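Local structure of 2-dehydro-3-deoxy-d-gluconate/2-dehydro-3-deoxy-phosphogluconate aldolase (Picrophilus torridus, 4UXD) at residues I51-M65 / L83-G97. The protein is an archaeal aldolase of the dihydrodipicolinate synthetase family, built as a four-chain assembly of (beta/alpha)8-barrel subunits. Sequence-based numbering, arbitrary orientation.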
ATOM      1  N   ILE A  51     -16.348 -34.588   0.428  1.00 28.66           N
ATOM      2  CA  ILE A  51     -15.393 -35.543   0.978  1.00 30.91           C
ATOM      3  C   ILE A  51     -15.212 -36.741   0.051  1.00 37.86           C
ATOM      4  O   ILE A  51     -14.116 -37.269  -0.078  1.00 44.10           O
ATOM      5  CB  ILE A  51     -15.850 -36.045   2.363  1.00 38.71           C
ATOM      6  CG1 ILE A  51     -15.720 -34.929   3.393  1.00 33.69           C
ATOM      7  CG2 ILE A  51     -15.024 -37.243   2.822  1.00 38.71           C
ATOM      8  CD1 ILE A  51     -16.529 -35.150   4.629  1.00 36.00           C
ATOM      9  N   LYS A  52     -16.292 -37.179  -0.588  1.00 45.09           N
ATOM     10  CA  LYS A  52     -16.222 -38.358  -1.443  1.00 44.07           C
ATOM     11  C   LYS A  52     -15.605 -38.007  -2.795  1.00 41.62           C
ATOM     12  O   LYS A  52     -14.973 -38.857  -3.434  1.00 35.91           O
ATOM     13  CB  LYS A  52     -17.610 -38.982  -1.623  1.00 46.79           C
ATOM     14  CG  LYS A  52     -18.189 -39.614  -0.347  1.00 43.42           C
ATOM     15  CD  LYS A  52     -17.252 -40.640   0.283  1.00 41.42           C
ATOM     16  CE  LYS A  52     -18.009 -41.635   1.171  1.00 59.50           C
ATOM     17  NZ  LYS A  52     -18.649 -41.029   2.377  1.00 65.21           N
ATOM     18  N   TYR A  53     -15.776 -36.757  -3.228  1.00 39.71           N
ATOM     19  CA  TYR A  53     -15.045 -36.253  -4.393  1.00 40.26           C
ATOM     20  C   TYR A  53     -13.544 -36.126  -4.131  1.00 40.89           C
ATOM     21  O   TYR A  53     -12.723 -36.417  -5.001  1.00 45.75           O
ATOM     22  CB  TYR A  53     -15.571 -34.896  -4.825  1.00 38.44           C
ATOM     23  CG  TYR A  53     -14.757 -34.307  -5.951  1.00 46.68           C
ATOM     24  CD1 TYR A  53     -14.962 -34.721  -7.262  1.00 35.28           C
ATOM     25  CD2 TYR A  53     -13.774 -33.344  -5.707  1.00 39.09           C
ATOM     26  CE1 TYR A  53     -14.232 -34.199  -8.301  1.00 37.58           C
ATOM     27  CE2 TYR A  53     -13.031 -32.807  -6.750  1.00 43.60           C
ATOM     28  CZ  TYR A  53     -13.261 -33.241  -8.051  1.00 45.59           C
ATOM     29  OH  TYR A  53     -12.524 -32.723  -9.103  1.00 33.29           O
ATOM     30  N   LEU A  54     -13.188 -35.677  -2.936  1.00 32.93           N
ATOM     31  CA  LEU A  54     -11.793 -35.474  -2.600  1.00 34.52           C
ATOM     32  C   LEU A  54     -11.075 -36.800  -2.536  1.00 33.06           C
ATOM     33  O   LEU A  54      -9.939 -36.924  -3.008  1.00 28.09           O
ATOM     34  CB  LEU A  54     -11.661 -34.716  -1.272  1.00 31.37           C
ATOM     35  CG  LEU A  54     -11.938 -33.223  -1.418  1.00 33.29           C
ATOM     36  CD1 LEU A  54     -12.186 -32.548  -0.083  1.00 34.57           C
ATOM     37  CD2 LEU A  54     -10.769 -32.556  -2.141  1.00 37.16           C
ATOM     38  N   GLU A  55     -11.741 -37.795  -1.949  1.00 33.96           N
ATOM     39  CA  GLU A  55     -11.166 -39.126  -1.846  1.00 30.26           C
ATOM     40  C   GLU A  55     -10.956 -39.715  -3.247  1.00 40.81           C
ATOM     41  O   GLU A  55      -9.915 -40.327  -3.529  1.00 27.38           O
ATOM     42  CB  GLU A  55     -12.056 -40.009  -0.989  1.00 25.83           C
ATOM     43  CG  GLU A  55     -11.988 -39.639   0.489  1.00 41.70           C
ATOM     44  CD  GLU A  55     -12.990 -40.374   1.374  1.00 45.44           C
ATOM     45  OE1 GLU A  55     -13.845 -41.128   0.855  1.00 41.78           O
ATOM     46  OE2 GLU A  55     -12.910 -40.184   2.606  1.00 42.80           O
ATOM     47  N   GLY A  56     -11.931 -39.479  -4.127  1.00 38.71           N
ATOM     48  CA  GLY A  56     -11.890 -39.964  -5.497  1.00 35.59           C
ATOM     49  C   GLY A  56     -10.677 -39.520  -6.307  1.00 42.63           C
ATOM     50  O   GLY A  56     -10.053 -40.342  -6.984  1.00 41.68           O
ATOM     51  N   ILE A  57     -10.346 -38.230  -6.247  1.00 34.62           N
ATOM     52  CA  ILE A  57      -9.167 -37.691  -6.940  1.00 28.55           C
ATOM     53  C   ILE A  57      -7.890 -37.813  -6.117  1.00 30.43           C
ATOM     54  O   ILE A  57      -6.860 -37.285  -6.502  1.00 40.82           O
ATOM     55  CB  ILE A  57      -9.351 -36.204  -7.314  1.00 38.67           C
ATOM     56  CG1 ILE A  57      -9.479 -35.342  -6.050  1.00 43.32           C
ATOM     57  CG2 ILE A  57     -10.568 -36.035  -8.241  1.00 42.79           C
ATOM     58  CD1 ILE A  57      -9.646 -33.859  -6.313  1.00 39.83           C
ATOM     59  N   ASN A  58      -7.963 -38.506  -4.986  1.00 31.97           N
ATOM     60  CA  ASN A  58      -6.788 -38.834  -4.175  1.00 31.98           C
ATOM     61  C   ASN A  58      -5.936 -37.628  -3.698  1.00 37.05           C
ATOM     62  O   ASN A  58      -4.695 -37.633  -3.803  1.00 39.77           O
ATOM     63  CB  ASN A  58      -5.904 -39.813  -4.950  1.00 29.51           C
ATOM     64  CG  ASN A  58      -4.856 -40.473  -4.073  1.00 35.15           C
ATOM     65  OD1 ASN A  58      -5.104 -40.767  -2.902  1.00 34.81           O
ATOM     66  ND2 ASN A  58      -3.661 -40.675  -4.630  1.00 37.10           N
ATOM     67  N   VAL A  59      -6.587 -36.602  -3.157  1.00 25.31           N
ATOM     68  CA  VAL A  59      -5.846 -35.603  -2.406  1.00 27.45           C
ATOM     69  C   VAL A  59      -5.314 -36.351  -1.187  1.00 31.25           C
ATOM     70  O   VAL A  59      -5.855 -37.398  -0.824  1.00 29.68           O
ATOM     71  CB  VAL A  59      -6.712 -34.368  -1.993  1.00 37.26           C
ATOM     72  CG1 VAL A  59      -7.421 -33.758  -3.205  1.00 29.77           C
ATOM     73  CG2 VAL A  59      -7.725 -34.721  -0.902  1.00 39.11           C
ATOM     74  N   ASP A  60      -4.269 -35.827  -0.556  1.00 30.80           N
ATOM     75  CA  ASP A  60      -3.640 -36.498   0.581  1.00 24.73           C
ATOM     76  C   ASP A  60      -4.135 -35.988   1.931  1.00 28.01           C
ATOM     77  O   ASP A  60      -4.146 -36.725   2.903  1.00 28.67           O
ATOM     78  CB  ASP A  60      -2.123 -36.327   0.504  1.00 31.77           C
ATOM     79  CG  ASP A  60      -1.574 -36.697  -0.847  1.00 35.25           C
ATOM     80  OD1 ASP A  60      -1.337 -37.898  -1.074  1.00 48.12           O
ATOM     81  OD2 ASP A  60      -1.394 -35.792  -1.686  1.00 26.93           O
ATOM     82  N   TYR A  61      -4.507 -34.713   1.994  1.00 34.97           N
ATOM     83  CA  TYR A  61      -4.971 -34.122   3.239  1.00 29.02           C
ATOM     84  C   TYR A  61      -6.246 -33.326   3.028  1.00 28.52           C
ATOM     85  O   TYR A  61      -6.432 -32.682   1.993  1.00 21.82           O
ATOM     86  CB  TYR A  61      -3.904 -33.216   3.852  1.00 27.97           C
ATOM     87  CG  TYR A  61      -2.600 -33.909   4.117  1.00 28.80           C
ATOM     88  CD1 TYR A  61      -1.624 -33.980   3.139  1.00 35.07           C
ATOM     89  CD2 TYR A  61      -2.330 -34.480   5.348  1.00 34.14           C
ATOM     90  CE1 TYR A  61      -0.423 -34.608   3.379  1.00 39.17           C
ATOM     91  CE2 TYR A  61      -1.126 -35.110   5.596  1.00 24.21           C
ATOM     92  CZ  TYR A  61      -0.181 -35.173   4.605  1.00 33.78           C
ATOM     93  OH  TYR A  61       1.021 -35.804   4.830  1.00 45.70           O
ATOM     94  N   LEU A  62      -7.126 -33.417   4.023  1.00 29.14           N
ATOM     95  CA  LEU A  62      -8.281 -32.557   4.125  1.00 29.21           C
ATOM     96  C   LEU A  62      -7.942 -31.467   5.116  1.00 39.15           C
ATOM     97  O   LEU A  62      -7.449 -31.742   6.231  1.00 23.98           O
ATOM     98  CB  LEU A  62      -9.525 -33.314   4.592  1.00 36.55           C
ATOM     99  CG  LEU A  62      -9.876 -34.620   3.890  1.00 39.97           C
ATOM    100  CD1 LEU A  62     -11.302 -35.030   4.266  1.00 37.30           C
ATOM    101  CD2 LEU A  62      -9.695 -34.506   2.388  1.00 41.01           C
ATOM    102  N   PHE A  63      -8.218 -30.238   4.688  1.00 39.01           N
ATOM    103  CA  PHE A  63      -7.979 -29.045   5.472  1.00 31.43           C
ATOM    104  C   PHE A  63      -9.302 -28.300   5.633  1.00 25.92           C
ATOM    105  O   PHE A  63      -9.578 -27.351   4.909  1.00 26.11           O
ATOM    106  CB  PHE A  63      -6.920 -28.164   4.793  1.00 28.14           C
ATOM    107  CG  PHE A  63      -6.710 -26.824   5.448  1.00 32.99           C
ATOM    108  CD1 PHE A  63      -7.123 -26.585   6.756  1.00 26.29           C
ATOM    109  CD2 PHE A  63      -6.097 -25.796   4.744  1.00 25.78           C
ATOM    110  CE1 PHE A  63      -6.922 -25.363   7.344  1.00 24.57           C
ATOM    111  CE2 PHE A  63      -5.898 -24.571   5.331  1.00 20.15           C
ATOM    112  CZ  PHE A  63      -6.303 -24.355   6.634  1.00 24.28           C
ATOM    113  N   PRO A  64     -10.120 -28.724   6.596  1.00 25.56           N
ATOM    114  CA  PRO A  64     -11.359 -27.992   6.858  1.00 26.32           C
ATOM    115  C   PRO A  64     -11.120 -26.681   7.602  1.00 23.67           C
ATOM    116  O   PRO A  64     -10.211 -26.607   8.435  1.00 24.01           O
ATOM    117  CB  PRO A  64     -12.162 -28.972   7.721  1.00 26.03           C
ATOM    118  CG  PRO A  64     -11.111 -29.774   8.433  1.00 24.91           C
ATOM    119  CD  PRO A  64      -9.975 -29.905   7.468  1.00 31.98           C
ATOM    120  N   MET A  65     -11.939 -25.679   7.293  1.00 20.31           N
ATOM    121  CA  MET A  65     -11.945 -24.384   7.973  1.00 20.76           C
ATOM    122  C   MET A  65     -10.631 -23.617   7.783  1.00 24.08           C
ATOM    123  O   MET A  65     -10.091 -23.024   8.718  1.00 17.25           O
ATOM    124  CB  MET A  65     -12.261 -24.566   9.466  1.00 28.94           C
ATOM    125  CG  MET A  65     -13.720 -24.955   9.751  1.00 25.50           C
ATOM    126  SD  MET A  65     -14.905 -23.654   9.312  1.00 22.35           S
ATOM    127  CE  MET A  65     -16.456 -24.534   9.520  1.00 31.61           C
ATOM    128  N   LEU A  83     -15.538 -29.870  12.115  1.00 29.01           N
ATOM    129  CA  LEU A  83     -14.334 -30.683  12.257  1.00 27.15           C
ATOM    130  C   LEU A  83     -14.716 -32.115  12.655  1.00 35.34           C
ATOM    131  O   LEU A  83     -14.100 -33.083  12.215  1.00 36.34           O
ATOM    132  CB  LEU A  83     -13.385 -30.078  13.294  1.00 21.34           C
ATOM    133  CG  LEU A  83     -12.836 -28.675  13.029  1.00 28.10           C
ATOM    134  CD1 LEU A  83     -11.786 -28.319  14.070  1.00 32.62           C
ATOM    135  CD2 LEU A  83     -12.252 -28.538  11.628  1.00 32.44           C
ATOM    136  N   LYS A  84     -15.746 -32.248  13.487  1.00 32.03           N
ATOM    137  CA  LYS A  84     -16.201 -33.561  13.888  1.00 30.83           C
ATOM    138  C   LYS A  84     -16.759 -34.326  12.685  1.00 27.33           C
ATOM    139  O   LYS A  84     -16.414 -35.482  12.460  1.00 26.41           O
ATOM    140  CB  LYS A  84     -17.255 -33.448  14.991  1.00 39.87           C
ATOM    141  CG  LYS A  84     -17.225 -34.594  15.998  1.00 27.62           C
ATOM    142  CD  LYS A  84     -18.265 -34.422  17.082  1.00 40.77           C
ATOM    143  CE  LYS A  84     -19.669 -34.695  16.547  1.00 68.58           C
ATOM    144  NZ  LYS A  84     -20.715 -34.669  17.611  1.00 59.46           N
ATOM    145  N   PHE A  85     -17.606 -33.677  11.902  1.00 25.36           N
ATOM    146  CA  PHE A  85     -18.230 -34.349  10.780  1.00 35.54           C
ATOM    147  C   PHE A  85     -17.157 -34.866   9.848  1.00 37.31           C
ATOM    148  O   PHE A  85     -17.122 -36.050   9.517  1.00 44.95           O
ATOM    149  CB  PHE A  85     -19.182 -33.415  10.036  1.00 32.63           C
ATOM    150  CG  PHE A  85     -19.876 -34.060   8.861  1.00 38.58           C
ATOM    151  CD1 PHE A  85     -21.002 -34.857   9.049  1.00 35.67           C
ATOM    152  CD2 PHE A  85     -19.418 -33.858   7.567  1.00 33.54           C
ATOM    153  CE1 PHE A  85     -21.653 -35.449   7.960  1.00 27.61           C
ATOM    154  CE2 PHE A  85     -20.071 -34.443   6.476  1.00 34.64           C
ATOM    155  CZ  PHE A  85     -21.184 -35.245   6.684  1.00 34.42           C
ATOM    156  N   VAL A  86     -16.251 -33.978   9.466  1.00 40.14           N
ATOM    157  CA  VAL A  86     -15.199 -34.322   8.528  1.00 40.13           C
ATOM    158  C   VAL A  86     -14.331 -35.451   9.073  1.00 32.51           C
ATOM    159  O   VAL A  86     -13.962 -36.359   8.331  1.00 35.09           O
ATOM    160  CB  VAL A  86     -14.347 -33.084   8.211  1.00 36.77           C
ATOM    161  CG1 VAL A  86     -13.127 -33.448   7.385  1.00 24.93           C
ATOM    162  CG2 VAL A  86     -15.214 -32.051   7.499  1.00 33.62           C
ATOM    163  N   ARG A  87     -14.010 -35.390  10.364  1.00 26.78           N
ATOM    164  CA  ARG A  87     -13.205 -36.433  10.991  1.00 38.28           C
ATOM    165  C   ARG A  87     -13.961 -37.748  11.022  1.00 36.27           C
ATOM    166  O   ARG A  87     -13.348 -38.807  10.993  1.00 36.15           O
ATOM    167  CB  ARG A  87     -12.782 -36.037  12.418  1.00 31.91           C
ATOM    168  CG  ARG A  87     -12.207 -37.181  13.286  1.00 28.95           C
ATOM    169  CD  ARG A  87     -10.804 -37.676  12.878  1.00 28.23           C
ATOM    170  NE  ARG A  87     -10.714 -38.167  11.501  1.00 23.27           N
ATOM    171  CZ  ARG A  87      -9.573 -38.333  10.836  1.00 26.24           C
ATOM    172  NH1 ARG A  87      -8.404 -38.069  11.411  1.00 28.51           N
ATOM    173  NH2 ARG A  87      -9.596 -38.754   9.584  1.00 30.00           N
ATOM    174  N   GLU A  88     -15.289 -37.676  11.069  1.00 36.55           N
ATOM    175  CA  GLU A  88     -16.101 -38.872  11.220  1.00 40.12           C
ATOM    176  C   GLU A  88     -16.564 -39.473   9.898  1.00 39.56           C
ATOM    177  O   GLU A  88     -17.175 -40.547   9.883  1.00 42.28           O
ATOM    178  CB  GLU A  88     -17.323 -38.570  12.079  1.00 42.68           C
ATOM    179  CG  GLU A  88     -17.057 -38.622  13.560  1.00 45.61           C
ATOM    180  CD  GLU A  88     -18.291 -38.286  14.366  1.00 53.79           C
ATOM    181  OE1 GLU A  88     -19.353 -38.023  13.751  1.00 50.10           O
ATOM    182  OE2 GLU A  88     -18.195 -38.285  15.610  1.00 52.82           O
ATOM    183  N   ASN A  89     -16.277 -38.801   8.791  1.00 31.77           N
ATOM    184  CA  ASN A  89     -16.755 -39.281   7.503  1.00 29.71           C
ATOM    185  C   ASN A  89     -15.650 -39.417   6.482  1.00 26.04           C
ATOM    186  O   ASN A  89     -15.895 -39.504   5.281  1.00 36.33           O
ATOM    187  CB  ASN A  89     -17.858 -38.367   7.007  1.00 40.04           C
ATOM    188  CG  ASN A  89     -19.133 -38.543   7.810  1.00 40.85           C
ATOM    189  OD1 ASN A  89     -19.874 -39.500   7.607  1.00 48.92           O
ATOM    190  ND2 ASN A  89     -19.375 -37.640   8.750  1.00 42.09           N
ATOM    191  N   SER A  90     -14.429 -39.487   6.988  1.00 24.08           N
ATOM    192  CA  SER A  90     -13.263 -39.725   6.158  1.00 40.12           C
ATOM    193  C   SER A  90     -12.115 -40.221   7.016  1.00 37.50           C
ATOM    194  O   SER A  90     -11.957 -39.787   8.153  1.00 33.58           O
ATOM    195  CB  SER A  90     -12.845 -38.449   5.423  1.00 38.12           C
ATOM    196  OG  SER A  90     -11.580 -38.622   4.799  1.00 34.18           O
ATOM    197  N   LYS A  91     -11.310 -41.120   6.466  1.00 36.82           N
ATOM    198  CA  LYS A  91     -10.105 -41.571   7.151  1.00 40.16           C
ATOM    199  C   LYS A  91      -8.855 -40.937   6.544  1.00 38.29           C
ATOM    200  O   LYS A  91      -7.731 -41.351   6.832  1.00 32.63           O
ATOM    201  CB  LYS A  91     -10.017 -43.102   7.117  1.00 54.88           C
ATOM    202  CG  LYS A  91     -10.992 -43.776   8.086  1.00 56.06           C
ATOM    203  CD  LYS A  91     -10.836 -45.286   8.103  1.00 73.43           C
ATOM    204  CE  LYS A  91      -9.754 -45.735   9.072  1.00 65.91           C
ATOM    205  NZ  LYS A  91      -9.685 -47.223   9.159  1.00 60.88           N
ATOM    206  N   LYS A  92      -9.053 -39.929   5.699  1.00 44.68           N
ATOM    207  CA  LYS A  92      -7.935 -39.125   5.226  1.00 33.69           C
ATOM    208  C   LYS A  92      -7.350 -38.401   6.419  1.00 31.45           C
ATOM    209  O   LYS A  92      -8.077 -38.044   7.346  1.00 27.55           O
ATOM    210  CB  LYS A  92      -8.369 -38.120   4.160  1.00 37.25           C
ATOM    211  CG  LYS A  92      -8.684 -38.724   2.803  1.00 31.38           C
ATOM    212  CD  LYS A  92      -7.436 -39.222   2.129  1.00 24.89           C
ATOM    213  CE  LYS A  92      -7.732 -39.611   0.717  1.00 17.18           C
ATOM    214  NZ  LYS A  92      -6.481 -39.952   0.026  1.00 24.86           N
ATOM    215  N   PRO A  93      -6.025 -38.223   6.430  1.00 33.91           N
ATOM    216  CA  PRO A  93      -5.441 -37.402   7.494  1.00 33.78           C
ATOM    217  C   PRO A  93      -5.889 -35.930   7.375  1.00 34.68           C
ATOM    218  O   PRO A  93      -5.923 -35.357   6.282  1.00 28.59           O
ATOM    219  CB  PRO A  93      -3.936 -37.563   7.272  1.00 35.16           C
ATOM    220  CG  PRO A  93      -3.791 -37.925   5.834  1.00 29.29           C
ATOM    221  CD  PRO A  93      -5.008 -38.746   5.503  1.00 25.02           C
ATOM    222  N   ILE A  94      -6.237 -35.338   8.510  1.00 39.44           N
ATOM    223  CA  ILE A  94      -6.857 -34.019   8.556  1.00 29.23           C
ATOM    224  C   ILE A  94      -5.903 -33.001   9.161  1.00 30.41           C
ATOM    225  O   ILE A  94      -5.197 -33.298  10.134  1.00 29.18           O
ATOM    226  CB  ILE A  94      -8.187 -34.053   9.374  1.00 25.01           C
ATOM    227  CG1 ILE A  94      -9.216 -34.918   8.655  1.00 23.58           C
ATOM    228  CG2 ILE A  94      -8.769 -32.651   9.570  1.00 26.71           C
ATOM    229  CD1 ILE A  94     -10.449 -35.220   9.451  1.00 22.83           C
ATOM    230  N   MET A  95      -5.867 -31.819   8.547  1.00 32.27           N
ATOM    231  CA  MET A  95      -5.255 -30.628   9.139  1.00 24.24           C
ATOM    232  C   MET A  95      -6.365 -29.660   9.501  1.00 23.06           C
ATOM    233  O   MET A  95      -6.990 -29.085   8.620  1.00 26.37           O
ATOM    234  CB  MET A  95      -4.299 -29.940   8.172  1.00 27.14           C
ATOM    235  CG  MET A  95      -3.327 -30.836   7.462  1.00 34.44           C
ATOM    236  SD  MET A  95      -2.371 -29.861   6.285  1.00 30.16           S
ATOM    237  CE  MET A  95      -1.057 -31.012   5.868  1.00 38.06           C
ATOM    238  N   ALA A  96      -6.620 -29.470  10.783  1.00 25.04           N
ATOM    239  CA  ALA A  96      -7.739 -28.631  11.196  1.00 25.65           C
ATOM    240  C   ALA A  96      -7.357 -27.155  11.214  1.00 26.25           C
ATOM    241  O   ALA A  96      -6.384 -26.758  11.857  1.00 19.30           O
ATOM    242  CB  ALA A  96      -8.241 -29.058  12.567  1.00 25.06           C
ATOM    243  N   GLY A  97      -8.128 -26.339  10.511  1.00 22.22           N
ATOM    244  CA  GLY A  97      -7.980 -24.911  10.647  1.00 23.29           C
ATOM    245  C   GLY A  97      -8.452 -24.552  12.030  1.00 14.39           C
ATOM    246  O   GLY A  97      -9.621 -24.705  12.319  1.00 16.74           O
TER
HETATM  247  O   HOH W   1     -11.674 -42.266   3.678  1.00 35.90           O
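Leu62 and its neighbours pair with residues 93-97 through three backbone hydrogen bonds. Leu62 N donates to Pro93 O, and Met95 N to Leu62 O at 2.8 Å. These two partners flank Ile94, the bridge partner of Leu62, which is the parallel pattern; the axes of strands 61-63 and 95-97 run 9° apart. Further on, Gly97 N bonds to Pro64 O (3.0 Å).

A second polar set lies where the helices give way to loops. The side chain of Lys92, bent at chi2 (-70°), passes Glu55 in the opposite direction and brings NZ to Val59 O at 2.8 Å, with a weak bond to Asn58 OD1. Ser90 OG donates to the anti lone pair of Glu55 OE2 (3.0 Å) and accepts from Lys92 N, an ST turn; a water links the same carboxylate oxygen to Lys91 N.

Met95, its chain drawn out straight from CG, lays CE over one face of the Tyr61 ring, 3.9 Å from its centroid, a CH-pi contact, while Pro64 CG meets Leu83 CD2 at 3.6 Å. Ile51 and Leu62 reach Val86 on helix 76-88, which lies in the connection of this beta-alpha-beta crossover. Strand 61-63 also bonds to strand 27-31; its pairing with 95-97 joins the sheet's two end strands, closing the (beta/alpha)8 barrel.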